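Local coordinates for protein Glp_546_48378_50642 (Giardia intestinalis, PDB 2QVW) that cleaves double-stranded RNA in the RNA interference pathway, producing small interfering RNAs of 21 to 23 base pairs that direct destruction of matching RNAs, at residues A[83-88]-A[110-115]; A[139-144]-A[248-253]. One frame throughout, in Å; residues are numbered along the deposited sequence.

Contact 1: A[83-88]-A[110-115]; sequences ASWTEI and ATLAFL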
loop_
_atom_site.group_PDB
_atom_site.type_symbol
_atom_site.label_atom_id
_atom_site.label_comp_id
_atom_site.label_asym_id
_atom_site.label_seq_id
_atom_site.Cartn_x
_atom_site.Cartn_y
_atom_site.Cartn_z
ATOM N N ALA A 83 -18.256 2.885 29.229
ATOM C CA ALA A 83 -18.958 1.804 28.552
ATOM C C ALA A 83 -19.402 2.158 27.132
ATOM O O ALA A 83 -20.593 2.330 26.864
ATOM C CB ALA A 83 -20.154 1.363 29.381
ATOM N N SER A 84 -18.435 2.252 26.224
ATOM C CA SER A 84 -18.710 2.570 24.837
ATOM C C SER A 84 -17.410 2.565 24.066
ATOM O O SER A 84 -16.567 3.428 24.274
ATOM C CB SER A 84 -19.361 3.947 24.722
ATOM O OG SER A 84 -19.776 4.204 23.392
ATOM N N TRP A 85 -17.248 1.588 23.179
ATOM C CA TRP A 85 -16.041 1.480 22.362
ATOM C C TRP A 85 -15.839 2.745 21.541
ATOM O O TRP A 85 -14.745 3.306 21.497
ATOM C CB TRP A 85 -16.148 0.286 21.422
ATOM C CG TRP A 85 -16.337 -1.012 22.132
ATOM C CD1 TRP A 85 -17.421 -1.839 22.051
ATOM C CD2 TRP A 85 -15.403 -1.657 23.008
ATOM N NE1 TRP A 85 -17.219 -2.969 22.818
ATOM C CE2 TRP A 85 -15.990 -2.883 23.416
ATOM C CE3 TRP A 85 -14.125 -1.324 23.487
ATOM C CZ2 TRP A 85 -15.344 -3.773 24.277
ATOM C CZ3 TRP A 85 -13.480 -2.208 24.343
ATOM C CH2 TRP A 85 -14.093 -3.422 24.730
ATOM N N THR A 86 -16.910 3.182 20.886
ATOM C CA THR A 86 -16.881 4.383 20.063
ATOM C C THR A 86 -16.423 5.595 20.869
ATOM O O THR A 86 -15.745 6.477 20.355
ATOM C CB THR A 86 -18.279 4.668 19.487
ATOM O OG1 THR A 86 -18.665 3.584 18.638
ATOM C CG2 THR A 86 -18.288 5.972 18.707
ATOM N N GLU A 87 -16.800 5.622 22.140
ATOM C CA GLU A 87 -16.463 6.730 23.023
ATOM C C GLU A 87 -15.045 6.561 23.528
ATOM O O GLU A 87 -14.250 7.497 23.505
ATOM C CB GLU A 87 -17.440 6.770 24.204
ATOM C CG GLU A 87 -17.389 8.040 25.030
ATOM C CD GLU A 87 -18.357 8.009 26.200
ATOM O OE1 GLU A 87 -19.581 7.828 25.972
ATOM O OE2 GLU A 87 -17.887 8.169 27.347
ATOM N N ILE A 88 -14.736 5.357 23.990
ATOM C CA ILE A 88 -13.402 5.056 24.486
ATOM C C ILE A 88 -12.408 5.495 23.422
ATOM O O ILE A 88 -11.301 5.945 23.731
ATOM C CB ILE A 88 -13.203 3.539 24.729
ATOM C CG1 ILE A 88 -14.145 3.043 25.826
ATOM C CG2 ILE A 88 -11.770 3.268 25.131
ATOM C CD1 ILE A 88 -14.002 1.571 26.133
ATOM N N ALA A 110 -17.335 4.717 13.432
ATOM C CA ALA A 110 -17.635 3.297 13.435
ATOM C C ALA A 110 -18.179 2.809 14.763
ATOM O O ALA A 110 -17.846 3.328 15.824
ATOM C CB ALA A 110 -16.388 2.498 13.069
ATOM N N THR A 111 -19.026 1.797 14.685
ATOM C CA THR A 111 -19.628 1.190 15.857
ATOM C C THR A 111 -19.051 -0.215 15.921
ATOM O O THR A 111 -19.107 -0.954 14.938
ATOM C CB THR A 111 -21.143 1.105 15.693
ATOM O OG1 THR A 111 -21.672 2.420 15.509
ATOM C CG2 THR A 111 -21.779 0.479 16.907
ATOM N N LEU A 112 -18.495 -0.587 17.067
ATOM C CA LEU A 112 -17.901 -1.909 17.210
ATOM C C LEU A 112 -18.364 -2.719 18.421
ATOM O O LEU A 112 -18.617 -2.167 19.484
ATOM C CB LEU A 112 -16.366 -1.796 17.212
ATOM C CG LEU A 112 -15.608 -0.849 18.142
ATOM C CD1 LEU A 112 -14.128 -1.168 18.096
ATOM C CD2 LEU A 112 -15.837 0.584 17.719
ATOM N N ALA A 113 -18.472 -4.035 18.238
ATOM C CA ALA A 113 -18.888 -4.962 19.297
ATOM C C ALA A 113 -18.041 -6.240 19.226
ATOM O O ALA A 113 -18.007 -6.914 18.201
ATOM C CB ALA A 113 -20.362 -5.306 19.147
ATOM N N PHE A 114 -17.366 -6.574 20.319
ATOM C CA PHE A 114 -16.514 -7.758 20.365
ATOM C C PHE A 114 -17.210 -8.972 20.974
ATOM O O PHE A 114 -17.855 -8.877 22.021
ATOM C CB PHE A 114 -15.248 -7.448 21.156
ATOM C CG PHE A 114 -14.466 -6.302 20.606
ATOM C CD1 PHE A 114 -13.809 -6.412 19.394
ATOM C CD2 PHE A 114 -14.399 -5.099 21.288
ATOM C CE1 PHE A 114 -13.090 -5.333 18.867
ATOM C CE2 PHE A 114 -13.681 -4.014 20.765
ATOM C CZ PHE A 114 -13.030 -4.134 19.556
ATOM N N LEU A 115 -17.078 -10.113 20.303
ATOM C CA LEU A 115 -17.669 -11.359 20.768
ATOM C C LEU A 115 -16.586 -12.390 20.977
ATOM O O LEU A 115 -15.552 -12.375 20.308
ATOM C CB LEU A 115 -18.671 -11.902 19.756
ATOM C CG LEU A 115 -19.897 -11.038 19.506
ATOM C CD1 LEU A 115 -20.914 -11.845 18.718
ATOM C CD2 LEU A 115 -20.491 -10.595 20.846
#
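W85, in the first turn of helix 85-90 and right after the N-cap S84, whose O accepts the backbone bond from N of I88, leans on the strand that begins at L112, and its side chain gives the largest share of the contact. With CG of W85 anti to its carbonyl carbon (chi1 -59°), the ring reaches along the strand from L112 to F114. At the near end, CB of W85 meets CG of L112 at 3.5 Å. Farther out, F114 presents the edge of its ring to one face of the indole, a T-shaped pair with planes at 84° and centroids of the two six-membered rings 4.8 Å apart; CD2 and CE2 of F114 are the atoms that come down on the indole. T86, next along the helix, turns its hydroxyl to the loop ahead of the strand: OG1 donates to O of A110 at 2.9 Å, arriving in the carbonyl plane on a lone pair. This is a helix packed on an outermost strand of the antiparallel sheet in the N-terminal domain. Helix 60-77 adds F74 and Q70 beside W85, helix 267-284 covers L112 and F114, and strand 18-25 pairs with 112-117.

Contact 2: A[139-144]-A[248-253]; sequences AKRLSD and LCLLLP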
loop_
_atom_site.group_PDB
_atom_site.type_symbol
_atom_site.label_atom_id
_atom_site.label_comp_id
_atom_site.label_asym_id
_atom_site.label_seq_id
_atom_site.Cartn_x
_atom_site.Cartn_y
_atom_site.Cartn_z
ATOM N N ALA A 139 -23.179 -14.996 39.568
ATOM C CA ALA A 139 -21.842 -15.211 40.103
ATOM C C ALA A 139 -21.807 -15.013 41.603
ATOM O O ALA A 139 -21.975 -13.900 42.092
ATOM C CB ALA A 139 -20.860 -14.273 39.432
ATOM N N LYS A 140 -21.589 -16.097 42.334
ATOM C CA LYS A 140 -21.530 -16.017 43.782
ATOM C C LYS A 140 -20.310 -15.227 44.247
ATOM O O LYS A 140 -19.519 -14.757 43.437
ATOM C CB LYS A 140 -21.509 -17.424 44.402
ATOM C CG LYS A 140 -22.880 -18.075 44.493
ATOM C CD LYS A 140 -22.974 -19.071 45.632
ATOM C CE LYS A 140 -24.391 -19.570 45.742
ATOM N NZ LYS A 140 -25.333 -18.416 45.844
ATOM N N ARG A 141 -20.188 -15.076 45.562
ATOM C CA ARG A 141 -19.072 -14.373 46.196
ATOM C C ARG A 141 -18.192 -15.473 46.813
ATOM O O ARG A 141 -18.720 -16.399 47.431
ATOM C CB ARG A 141 -19.605 -13.456 47.296
ATOM C CG ARG A 141 -19.013 -12.060 47.303
ATOM C CD ARG A 141 -19.361 -11.298 46.030
ATOM N NE ARG A 141 -19.199 -9.853 46.182
ATOM C CZ ARG A 141 -19.925 -8.953 45.520
ATOM N NH1 ARG A 141 -20.862 -9.349 44.663
ATOM N NH2 ARG A 141 -19.729 -7.657 45.721
ATOM N N LEU A 142 -16.869 -15.392 46.661
ATOM C CA LEU A 142 -16.008 -16.443 47.204
ATOM C C LEU A 142 -16.410 -16.883 48.604
ATOM O O LEU A 142 -16.131 -18.018 49.000
ATOM C CB LEU A 142 -14.542 -16.012 47.221
ATOM C CG LEU A 142 -13.828 -15.792 45.889
ATOM C CD1 LEU A 142 -12.350 -15.592 46.177
ATOM C CD2 LEU A 142 -14.027 -16.979 44.953
ATOM N N SER A 143 -17.071 -15.983 49.335
ATOM C CA SER A 143 -17.520 -16.244 50.701
ATOM C C SER A 143 -18.847 -17.001 50.738
ATOM O O SER A 143 -19.527 -17.033 51.765
ATOM C CB SER A 143 -17.677 -14.927 51.451
ATOM O OG SER A 143 -18.702 -14.148 50.869
ATOM N N ASP A 144 -19.215 -17.603 49.609
ATOM C CA ASP A 144 -20.452 -18.371 49.498
ATOM C C ASP A 144 -20.119 -19.838 49.312
ATOM O O ASP A 144 -20.936 -20.710 49.599
ATOM C CB ASP A 144 -21.283 -17.885 48.308
ATOM C CG ASP A 144 -22.345 -16.881 48.708
ATOM O OD1 ASP A 144 -22.005 -15.869 49.358
ATOM O OD2 ASP A 144 -23.523 -17.110 48.363
ATOM N N LEU A 248 -15.303 -9.965 49.125
ATOM C CA LEU A 248 -15.143 -8.868 48.176
ATOM C C LEU A 248 -14.817 -9.454 46.807
ATOM O O LEU A 248 -14.755 -8.741 45.797
ATOM C CB LEU A 248 -14.011 -7.942 48.621
ATOM C CG LEU A 248 -14.191 -7.156 49.920
ATOM C CD1 LEU A 248 -12.858 -6.537 50.306
ATOM C CD2 LEU A 248 -15.259 -6.075 49.747
ATOM N N CYS A 249 -14.626 -10.771 46.795
ATOM C CA CYS A 249 -14.275 -11.512 45.589
ATOM C C CYS A 249 -15.456 -12.134 44.882
ATOM O O CYS A 249 -16.221 -12.884 45.479
ATOM C CB CYS A 249 -13.280 -12.619 45.936
ATOM S SG CYS A 249 -11.763 -12.034 46.679
ATOM N N LEU A 250 -15.583 -11.826 43.598
ATOM C CA LEU A 250 -16.650 -12.368 42.772
ATOM C C LEU A 250 -15.983 -13.276 41.745
ATOM O O LEU A 250 -15.457 -12.804 40.742
ATOM C CB LEU A 250 -17.397 -11.237 42.067
ATOM C CG LEU A 250 -18.680 -11.587 41.312
ATOM C CD1 LEU A 250 -19.253 -10.328 40.707
ATOM C CD2 LEU A 250 -18.400 -12.595 40.220
ATOM N N LEU A 251 -16.000 -14.579 41.994
ATOM C CA LEU A 251 -15.370 -15.517 41.072
ATOM C C LEU A 251 -16.026 -15.494 39.690
ATOM O O LEU A 251 -17.236 -15.691 39.559
ATOM C CB LEU A 251 -15.411 -16.934 41.659
ATOM C CG LEU A 251 -14.551 -17.997 40.976
ATOM C CD1 LEU A 251 -14.227 -19.092 41.969
ATOM C CD2 LEU A 251 -15.272 -18.555 39.766
ATOM N N LEU A 252 -15.220 -15.243 38.660
ATOM C CA LEU A 252 -15.715 -15.207 37.285
ATOM C C LEU A 252 -15.845 -16.632 36.747
ATOM O O LEU A 252 -15.029 -17.498 37.062
ATOM C CB LEU A 252 -14.749 -14.423 36.387
ATOM C CG LEU A 252 -14.369 -12.982 36.743
ATOM C CD1 LEU A 252 -13.536 -12.399 35.610
ATOM C CD2 LEU A 252 -15.612 -12.149 36.973
ATOM N N PRO A 253 -16.865 -16.900 35.912
ATOM C CA PRO A 253 -17.005 -18.264 35.381
ATOM C C PRO A 253 -15.806 -18.738 34.537
ATOM O O PRO A 253 -15.159 -17.936 33.865
ATOM C CB PRO A 253 -18.318 -18.195 34.585
ATOM C CG PRO A 253 -18.430 -16.752 34.208
ATOM C CD PRO A 253 -17.978 -16.045 35.459
#
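From CA 139 to 142 and CA 248 to 251 the two chains run 119° apart and meet most closely at R141 and L250, whose CA atoms are 4.6 Å apart, with one hydrogen bond joining the two segments. N of L142 donates to O of C249 at 2.8 Å. The same oxygen receives a CA-H...O contact from R141 CA at 3.3 Å, so two neighbouring residues of the loop converge on a single carbonyl. L142 then lays its isobutyl group across the strand: one branch, CD1, lies by SG of C249 at 3.6 Å, while the other, CD2, packs against L251 CB at 3.6 Å, the two leucines crossing at about a right angle. A139 points its CB toward the strand, near CG of L250 at 3.9 Å. The side chain of R141 bends at chi2 (64°), laying CG and CD close to the C249 carbonyl before the guanidinium leaves for its main partner, E165, in a salt bridge, with NE on O of E247. The loop lies against 250-251, an outermost strand of the antiparallel sheet in the PAZ region. Strand 160-163 pairs with it through A162 and L250, and V161 touches C249. Beyond this, helix 127-137, just ahead of the loop, brings M136 to L252 and L135 to P253.

Both contacts bring a non-strand segment against an outermost strand of an antiparallel sheet, but the sheets differ: contact 1 belongs to the N-terminal domain, contact 2 to the PAZ region, with centres about 28 Å apart. In contact 1 the main residues W85, L112 and F114 are buried; in contact 2 the partly exposed loop residues A139, R141 and L142 lie against buried C249 and L250. A short helix meets the strand in contact 1 through an aromatic pair and a leucine, and its polar link is a side-chain hydroxyl on a carbonyl. In contact 2 an irregular loop uses aliphatic groups, the link runs from backbone to backbone, and an arginine makes its salt bridge to E165, outside both segments. The two follow one another in sequence.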